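Local coordinates for probable transcriptional repressor protein (Mycobacterium tuberculosis, PDB 4FX0), which probably acts as a DNA-binding transcriptional repressor of the MarR family, a redox-dependent regulator (MosR) that works as a winged-helix dimer, at residues B[21-26]-B[31-36]; B[35-40]-B[60-65]. All blocks are in the same frame, centred on the assembly; numbering follows the deposited sequence.

Interaction 1: residues B[21-26]-B[31-36]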
loop_
_atom_site.group_PDB
_atom_site.type_symbol
_atom_site.label_atom_id
_atom_site.label_comp_id
_atom_site.label_asym_id
_atom_site.label_seq_id
_atom_site.Cartn_x
_atom_site.Cartn_y
_atom_site.Cartn_z
ATOM N N ALA B 21 -10.238 5.517 -3.078
ATOM C CA ALA B 21 -11.316 6.264 -2.440
ATOM C C ALA B 21 -10.805 7.571 -1.841
ATOM O O ALA B 21 -11.462 8.608 -1.938
ATOM C CB ALA B 21 -11.996 5.418 -1.376
ATOM N N TYR B 22 -9.629 7.516 -1.222
ATOM C CA TYR B 22 -9.019 8.706 -0.638
ATOM C C TYR B 22 -8.634 9.723 -1.710
ATOM O O TYR B 22 -8.773 10.929 -1.509
ATOM C CB TYR B 22 -7.814 8.326 0.228
ATOM C CG TYR B 22 -8.196 7.931 1.638
ATOM C CD1 TYR B 22 -9.066 6.874 1.870
ATOM C CD2 TYR B 22 -7.691 8.616 2.735
ATOM C CE1 TYR B 22 -9.424 6.511 3.155
ATOM C CE2 TYR B 22 -8.042 8.259 4.025
ATOM C CZ TYR B 22 -8.910 7.206 4.228
ATOM O OH TYR B 22 -9.264 6.845 5.508
ATOM N N ASP B 23 -8.154 9.230 -2.848
ATOM C CA ASP B 23 -7.875 10.089 -3.994
ATOM C C ASP B 23 -9.151 10.769 -4.470
ATOM O O ASP B 23 -9.188 11.984 -4.660
ATOM C CB ASP B 23 -7.264 9.280 -5.139
ATOM C CG ASP B 23 -5.768 9.102 -4.995
ATOM O OD1 ASP B 23 -5.226 9.462 -3.928
ATOM O OD2 ASP B 23 -5.135 8.597 -5.945
ATOM N N ARG B 24 -10.198 9.972 -4.662
ATOM C CA ARG B 24 -11.484 10.491 -5.109
ATOM C C ARG B 24 -12.003 11.575 -4.171
ATOM O O ARG B 24 -12.437 12.637 -4.617
ATOM C CB ARG B 24 -12.509 9.362 -5.216
ATOM C CG ARG B 24 -13.895 9.839 -5.609
ATOM C CD ARG B 24 -14.929 8.735 -5.485
ATOM N NE ARG B 24 -16.269 9.223 -5.799
ATOM C CZ ARG B 24 -16.783 9.250 -7.023
ATOM N NH1 ARG B 24 -16.070 8.814 -8.053
ATOM N NH2 ARG B 24 -18.011 9.714 -7.219
ATOM N N ALA B 25 -11.957 11.303 -2.870
ATOM C CA ALA B 25 -12.450 12.247 -1.872
ATOM C C ALA B 25 -11.629 13.534 -1.845
ATOM O O ALA B 25 -12.163 14.614 -1.595
ATOM C CB ALA B 25 -12.471 11.599 -0.493
ATOM N N LEU B 26 -10.330 13.413 -2.106
ATOM C CA LEU B 26 -9.420 14.555 -2.050
ATOM C C LEU B 26 -9.366 15.348 -3.355
ATOM O O LEU B 26 -8.677 16.364 -3.438
ATOM C CB LEU B 26 -8.011 14.098 -1.666
ATOM C CG LEU B 26 -7.799 13.690 -0.208
ATOM C CD1 LEU B 26 -6.473 12.967 -0.037
ATOM C CD2 LEU B 26 -7.875 14.907 0.701
ATOM N N LEU B 31 -5.212 17.177 -4.256
ATOM C CA LEU B 31 -4.167 16.364 -3.645
ATOM C C LEU B 31 -4.427 14.871 -3.809
ATOM O O LEU B 31 -5.573 14.425 -3.774
ATOM C CB LEU B 31 -4.043 16.685 -2.155
ATOM C CG LEU B 31 -3.654 18.116 -1.788
ATOM C CD1 LEU B 31 -3.476 18.233 -0.286
ATOM C CD2 LEU B 31 -2.383 18.518 -2.515
ATOM N N THR B 32 -3.356 14.107 -3.990
ATOM C CA THR B 32 -3.446 12.655 -3.944
ATOM C C THR B 32 -3.215 12.215 -2.504
ATOM O O THR B 32 -2.642 12.963 -1.709
ATOM C CB THR B 32 -2.413 11.986 -4.870
ATOM O OG1 THR B 32 -1.091 12.219 -4.369
ATOM C CG2 THR B 32 -2.524 12.545 -6.280
ATOM N N ASN B 33 -3.668 11.013 -2.161
ATOM C CA ASN B 33 -3.540 10.527 -0.791
ATOM C C ASN B 33 -2.095 10.567 -0.300
ATOM O O ASN B 33 -1.829 10.957 0.838
ATOM C CB ASN B 33 -4.134 9.122 -0.640
ATOM C CG ASN B 33 -3.334 8.061 -1.372
ATOM O OD1 ASN B 33 -2.428 7.450 -0.806
ATOM N ND2 ASN B 33 -3.674 7.829 -2.635
ATOM N N THR B 34 -1.163 10.179 -1.165
ATOM C CA THR B 34 0.253 10.219 -0.819
ATOM C C THR B 34 0.728 11.659 -0.643
ATOM O O THR B 34 1.449 11.968 0.304
ATOM C CB THR B 34 1.119 9.521 -1.883
ATOM O OG1 THR B 34 1.031 10.236 -3.121
ATOM C CG2 THR B 34 0.653 8.087 -2.093
ATOM N N GLN B 35 0.323 12.534 -1.559
ATOM C CA GLN B 35 0.670 13.951 -1.465
ATOM C C GLN B 35 0.127 14.545 -0.170
ATOM O O GLN B 35 0.874 15.113 0.626
ATOM C CB GLN B 35 0.128 14.726 -2.668
ATOM C CG GLN B 35 0.860 14.449 -3.971
ATOM C CD GLN B 35 0.130 15.010 -5.177
ATOM O OE1 GLN B 35 -0.877 15.705 -5.039
ATOM N NE2 GLN B 35 0.632 14.705 -6.368
ATOM N N PHE B 36 -1.180 14.411 0.030
ATOM C CA PHE B 36 -1.811 14.830 1.274
ATOM C C PHE B 36 -1.011 14.319 2.465
ATOM O O PHE B 36 -0.714 15.070 3.396
ATOM C CB PHE B 36 -3.249 14.310 1.344
ATOM C CG PHE B 36 -3.847 14.363 2.722
ATOM C CD1 PHE B 36 -4.458 15.517 3.186
ATOM C CD2 PHE B 36 -3.800 13.256 3.552
ATOM C CE1 PHE B 36 -5.009 15.564 4.455
ATOM C CE2 PHE B 36 -4.350 13.298 4.822
ATOM C CZ PHE B 36 -4.955 14.452 5.274
#
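Asp23 and Asn33 carry the polar half of this contact, and one carboxylate oxygen does all the work. Asp23 OD1 accepts from Asn33 ND2 at 2.6 Å and also from Asn33 N at 2.8 Å, both bonds close to straight (162° and 168°). The two donors come in differently: the backbone N-H meets the oxygen nearly along its C-O axis, whereas the amide nitrogen sits above the carboxylate plane, with OD1 itself close to the plane of the amide. Asn33 folds back over its own backbone to manage this, with CG between the backbone N and the carbonyl carbon (chi1 68°), so one residue grips the same oxygen with main chain and side chain together. Bonded this way, the Asn33 amide has its rotation set; the two N-H groups, one of them at a helix start, would be expected to steady the negative charge.

Leu26 supplies the apolar half. Its CD1 reaches across to Phe36 CB at 3.8 Å, the two side chains crossing at about a right angle, and the same methyl lies 3.9 Å from Asn33 CA. Tyr22 touches Asn33 through the CB atoms alone; its ring then leads away to helix 99-119, where OH is hydrogen-bonded to Gln116 and the ring meets Trp112, which also meets the Phe36 ring. Cys8 of the second subunit packs on both Tyr22 and Asn33.

Thr32 is the N-cap of helix 33-45, and Gln35, three residues on, accepts from its backbone N through OE1 at 3.1 Å. A short loop thus joins helix 7-26 to helix 33-45, which Thr32 caps: the connection between the first two helices of the MarR fold, near the dimer interface.

Interaction 2: residues B[35-40]-B[60-65]; sequences QFSTLA and ARIGVE
Ile62 meets helix 33-45 by laying its two branches against neighbouring residues. CG1 comes within 3.7 Å of Thr38 CG2, and CG2 within 3.8 Å of Ser37 CB, so the side chain straddles the pair, with no hydrogen bond between the segments. The split follows from chi1 of -70°, which places CG1 beside the backbone N and CG2 beside the carbonyl carbon; CD1 then turns toward Thr38 as well, 4.0 Å from its CG2. On Thr38 a single rotation (chi1 68°) turns OG1 back to Gln35 O and CG2 out to Ile62. OG1 donates to Gln35 O at 2.8 Å, in the carbonyl plane and on a lone pair, while Leu39 N bonds to the same oxygen.

Helix 55-62 is the first helix of the helix-turn-helix of this MarR-type domain, and helix 66-78, which follows the turn, is expected to be the DNA-recognition helix. The break between them is a Schellman motif: Gly63, at positive phi, is its C-prime residue, with Val64 N bonded to Ala59 O and a weak bond from Gly63 N to Ala60 O.

Beyond Ile62 the contact thins out quickly. Val64 CG2 stays 6.1 Å from Thr38 CG2, and Glu65, the N-cap residue of the next helix, is exposed and poorly ordered. Arg12 of the second subunit packs against Ile62 and Val64 and hydrogen-bonds Ser37 OG, which is also bonded to Asn33 O; Met76 of helix 66-78 touches Thr38.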
loop_
_atom_site.group_PDB
_atom_site.type_symbol
_atom_site.label_atom_id
_atom_site.label_comp_id
_atom_site.label_asym_id
_atom_site.label_seq_id
_atom_site.Cartn_x
_atom_site.Cartn_y
_atom_site.Cartn_z
ATOM N N GLN B 35 0.323 12.534 -1.559
ATOM C CA GLN B 35 0.670 13.951 -1.465
ATOM C C GLN B 35 0.127 14.545 -0.170
ATOM O O GLN B 35 0.874 15.113 0.626
ATOM C CB GLN B 35 0.128 14.726 -2.668
ATOM C CG GLN B 35 0.860 14.449 -3.971
ATOM C CD GLN B 35 0.130 15.010 -5.177
ATOM O OE1 GLN B 35 -0.877 15.705 -5.039
ATOM N NE2 GLN B 35 0.632 14.705 -6.368
ATOM N N PHE B 36 -1.180 14.411 0.030
ATOM C CA PHE B 36 -1.811 14.830 1.274
ATOM C C PHE B 36 -1.011 14.319 2.465
ATOM O O PHE B 36 -0.714 15.070 3.396
ATOM C CB PHE B 36 -3.249 14.310 1.344
ATOM C CG PHE B 36 -3.847 14.363 2.722
ATOM C CD1 PHE B 36 -4.458 15.517 3.186
ATOM C CD2 PHE B 36 -3.800 13.256 3.552
ATOM C CE1 PHE B 36 -5.009 15.564 4.455
ATOM C CE2 PHE B 36 -4.350 13.298 4.822
ATOM C CZ PHE B 36 -4.955 14.452 5.274
ATOM N N SER B 37 -0.657 13.039 2.424
ATOM C CA SER B 37 0.104 12.416 3.501
ATOM C C SER B 37 1.404 13.164 3.777
ATOM O O SER B 37 1.656 13.588 4.904
ATOM C CB SER B 37 0.405 10.952 3.173
ATOM O OG SER B 37 -0.790 10.212 2.996
ATOM N N THR B 38 2.228 13.322 2.745
ATOM C CA THR B 38 3.519 13.982 2.904
ATOM C C THR B 38 3.340 15.388 3.465
ATOM O O THR B 38 4.077 15.802 4.360
ATOM C CB THR B 38 4.306 14.047 1.578
ATOM O OG1 THR B 38 3.651 14.937 0.667
ATOM C CG2 THR B 38 4.414 12.666 0.949
ATOM N N LEU B 39 2.358 16.116 2.943
ATOM C CA LEU B 39 2.057 17.449 3.450
ATOM C C LEU B 39 1.793 17.388 4.945
ATOM O O LEU B 39 2.462 18.057 5.733
ATOM C CB LEU B 39 0.838 18.043 2.743
ATOM C CG LEU B 39 1.032 18.509 1.302
ATOM C CD1 LEU B 39 -0.236 19.172 0.794
ATOM C CD2 LEU B 39 2.209 19.462 1.210
ATOM N N ALA B 40 0.808 16.580 5.324
ATOM C CA ALA B 40 0.449 16.404 6.723
ATOM C C ALA B 40 1.692 16.144 7.564
ATOM O O ALA B 40 1.889 16.770 8.605
ATOM C CB ALA B 40 -0.542 15.261 6.873
ATOM N N ALA B 60 9.703 6.415 4.090
ATOM C CA ALA B 60 9.326 5.394 5.059
ATOM C C ALA B 60 8.160 5.856 5.931
ATOM O O ALA B 60 7.229 5.094 6.190
ATOM C CB ALA B 60 10.522 5.017 5.922
ATOM N N ARG B 61 8.214 7.107 6.379
ATOM C CA ARG B 61 7.168 7.659 7.235
ATOM C C ARG B 61 5.798 7.642 6.562
ATOM O O ARG B 61 4.789 7.374 7.212
ATOM C CB ARG B 61 7.524 9.078 7.695
ATOM C CG ARG B 61 7.993 9.148 9.143
ATOM C CD ARG B 61 8.674 10.471 9.474
ATOM N NE ARG B 61 7.732 11.572 9.660
ATOM C CZ ARG B 61 7.049 11.789 10.780
ATOM N NH1 ARG B 61 7.188 10.970 11.810
ATOM N NH2 ARG B 61 6.219 12.819 10.868
ATOM N N ILE B 62 5.763 7.927 5.264
ATOM C CA ILE B 62 4.506 7.917 4.521
ATOM C C ILE B 62 4.170 6.505 4.030
ATOM O O ILE B 62 3.038 6.224 3.629
ATOM C CB ILE B 62 4.522 8.931 3.347
ATOM C CG1 ILE B 62 4.494 10.366 3.877
ATOM C CG2 ILE B 62 3.332 8.726 2.428
ATOM C CD1 ILE B 62 5.846 10.912 4.261
ATOM N N GLY B 63 5.157 5.615 4.083
ATOM C CA GLY B 63 4.957 4.227 3.707
ATOM C C GLY B 63 5.071 3.991 2.213
ATOM O O GLY B 63 4.403 3.117 1.662
ATOM N N VAL B 64 5.922 4.775 1.558
ATOM C CA VAL B 64 6.139 4.642 0.122
ATOM C C VAL B 64 7.619 4.433 -0.189
ATOM O O VAL B 64 8.456 4.431 0.715
ATOM C CB VAL B 64 5.639 5.885 -0.641
ATOM C CG1 VAL B 64 4.167 6.135 -0.344
ATOM C CG2 VAL B 64 6.475 7.104 -0.279
ATOM N N GLU B 65 7.934 4.254 -1.468
ATOM C CA GLU B 65 9.320 4.112 -1.904
ATOM C C GLU B 65 9.950 5.475 -2.174
ATOM O O GLU B 65 9.249 6.439 -2.487
ATOM C CB GLU B 65 9.405 3.245 -3.161
ATOM C CG GLU B 65 9.028 1.793 -2.941
ATOM C CD GLU B 65 9.175 0.956 -4.196
ATOM O OE1 GLU B 65 9.284 1.542 -5.295
ATOM O OE2 GLU B 65 9.187 -0.288 -4.082
#

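How the interactions relate
Interaction 1 and interaction 2 run in sequence along helix 33-45, sharing Gln35 and Phe36, with centres 11 Å apart. The first turn of the helix is held against helix 7-26, and the next turn receives helix 55-62, so a single helix connects the all-helical part to the helix-turn-helix. Leu31 CD1 of interaction 1 and Leu39 CD1 of interaction 2 pack together at 3.5 Å, making the two contacts continuous. Beyond these contacts Phe36 also packs on helix 99-119 and Gln35 on helix 66-78. Arg12 of the second subunit approaches both contacts, placing them beside the dimer interface and next to the helix-turn-helix.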